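Local coordinates for protein dTDP-glucose 4,6-dehydratase (Klebsiella pneumoniae, PDB 5U4Q) that probably uses bound NAD to convert dTDP-glucose to its 4-keto-6-deoxy derivative, at residues A[225-228]-A[229-233]. Numbering follows the deposited sequence.
Sequences DIVE and AVVRV
Glu-228 and Arg-232, one helical turn apart, form an i to i+4 salt bridge in which a single carboxylate oxygen does the work. OE2 of Glu-228 accepts from NE of Arg-232 at 2.7 Å with an N-H...O angle of 164°. The oxygen lies only 3° out of the guanidinium plane, so the approach is edge-on. It offers its anti lone pair, and the two flat groups are turned 78° against each other. The second link, from NH2 of Arg-232 to OE2 of Glu-228 at 3.2 Å, is weak, because OE2 lies nearer NE. Glu-228 reaches its partner by bending at chi2, whereas Arg-232 runs extended from CG to NE.

Main-chain bonding is regular alpha-helical. The amides of Ala-229, Val-230, Val-231 and Arg-232 donate to the carbonyls of Asp-225, Ile-226, Val-227 and Glu-228. The shortest are Val-230 N to Ile-226 O and Val-231 N to Val-227 O, each 2.9 Å; Ala-229 N to Asp-225 O is the longest at 3.2 Å.

Apolar contacts follow the same spacing. CG2 of Ile-226 meets CG2 of Val-230 at 4.0 Å, while CG1 of Val-227 and CG2 of Val-231 are more loosely apposed at 4.3 Å.

Helix 223-234 packs on the parallel sheet of the Rossmann-type NAD-binding fold, the Ile-226 side chain about 8 Å from NAD, which implies no direct role in binding it. Ile-226 and Val-230 meet strands 176-185 and 258-263, Val-227 and Val-231 lean on helix 14-25, and Val-230 lies at the boundary, also touching Ile-19. On the polar side OE1 of Glu-228 pairs with Arg-22 of helix 14-25, while Asp-225 accepts from the amides of Gln-317 and Thr-318, NH1 of Arg-232 donates to the Val-312 carbonyl, and Phe-314, in the loop before helix 320-334, touches all three side chains.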
loop_
_atom_site.group_PDB
_atom_site.type_symbol
_atom_site.label_atom_id
_atom_site.label_comp_id
_atom_site.label_asym_id
_atom_site.label_seq_id
_atom_site.Cartn_x
_atom_site.Cartn_y
_atom_site.Cartn_z
ATOM N N ASP A 225 -8.223 0.874 27.933
ATOM C CA ASP A 225 -6.787 1.139 27.890
ATOM C C ASP A 225 -6.397 1.671 26.509
ATOM O O ASP A 225 -5.595 2.596 26.412
ATOM C CB ASP A 225 -6.011 -0.118 28.279
ATOM C CG ASP A 225 -6.195 -0.482 29.717
ATOM O OD1 ASP A 225 -6.233 0.444 30.561
ATOM O OD2 ASP A 225 -6.186 -1.686 30.012
ATOM N N ILE A 226 -6.961 1.098 25.443
ATOM C CA ILE A 226 -6.732 1.619 24.091
ATOM C C ILE A 226 -7.226 3.069 23.992
ATOM O O ILE A 226 -6.526 3.942 23.464
ATOM C CB ILE A 226 -7.463 0.760 23.027
ATOM C CG1 ILE A 226 -6.827 -0.653 22.932
ATOM C CG2 ILE A 226 -7.506 1.451 21.658
ATOM C CD1 ILE A 226 -5.380 -0.699 22.458
ATOM N N VAL A 227 -8.409 3.328 24.500
ATOM C CA VAL A 227 -8.997 4.673 24.425
ATOM C C VAL A 227 -8.106 5.697 25.121
ATOM O O VAL A 227 -7.838 6.764 24.564
ATOM C CB VAL A 227 -10.402 4.696 25.037
ATOM C CG1 VAL A 227 -10.900 6.130 25.242
ATOM C CG2 VAL A 227 -11.373 3.905 24.187
ATOM N N GLU A 228 -7.625 5.377 26.312
ATOM C CA GLU A 228 -6.768 6.309 27.044
ATOM C C GLU A 228 -5.523 6.632 26.221
ATOM O O GLU A 228 -5.150 7.805 26.109
ATOM C CB GLU A 228 -6.388 5.723 28.411
ATOM C CG GLU A 228 -5.570 6.662 29.279
ATOM C CD GLU A 228 -6.295 7.945 29.628
ATOM O OE1 GLU A 228 -7.531 7.927 29.760
ATOM O OE2 GLU A 228 -5.607 8.980 29.805
ATOM N N ALA A 229 -4.900 5.607 25.641
ATOM C CA ALA A 229 -3.686 5.824 24.835
ATOM C C ALA A 229 -3.950 6.670 23.596
ATOM O O ALA A 229 -3.187 7.593 23.263
ATOM C CB ALA A 229 -3.106 4.500 24.416
ATOM N N VAL A 230 -5.008 6.341 22.880
ATOM C CA VAL A 230 -5.315 7.064 21.658
ATOM C C VAL A 230 -5.627 8.517 21.944
ATOM O O VAL A 230 -5.191 9.399 21.211
ATOM C CB VAL A 230 -6.472 6.383 20.898
ATOM C CG1 VAL A 230 -6.946 7.207 19.711
ATOM C CG2 VAL A 230 -6.053 4.993 20.457
ATOM N N VAL A 231 -6.407 8.786 22.987
ATOM C CA VAL A 231 -6.771 10.173 23.278
ATOM C C VAL A 231 -5.510 10.966 23.686
ATOM O O VAL A 231 -5.364 12.139 23.281
ATOM C CB VAL A 231 -7.964 10.264 24.258
ATOM C CG1 VAL A 231 -8.201 11.705 24.688
ATOM C CG2 VAL A 231 -9.218 9.679 23.604
ATOM N N ARG A 232 -4.575 10.340 24.404
ATOM C CA ARG A 232 -3.274 10.995 24.739
ATOM C C ARG A 232 -2.450 11.238 23.451
ATOM O O ARG A 232 -1.900 12.328 23.268
ATOM C CB ARG A 232 -2.446 10.195 25.742
ATOM C CG ARG A 232 -3.071 10.142 27.123
ATOM C CD ARG A 232 -2.209 9.446 28.134
ATOM N NE ARG A 232 -2.922 9.360 29.421
ATOM C CZ ARG A 232 -2.340 9.374 30.616
ATOM N NH1 ARG A 232 -1.019 9.502 30.743
ATOM N NH2 ARG A 232 -3.097 9.286 31.708
ATOM N N VAL A 233 -2.389 10.243 22.569
ATOM C CA VAL A 233 -1.633 10.379 21.323
ATOM C C VAL A 233 -2.167 11.499 20.446
ATOM O O VAL A 233 -1.378 12.196 19.805
ATOM C CB VAL A 233 -1.590 9.062 20.511
ATOM C CG1 VAL A 233 -1.082 9.273 19.078
ATOM C CG2 VAL A 233 -0.730 8.045 21.224
#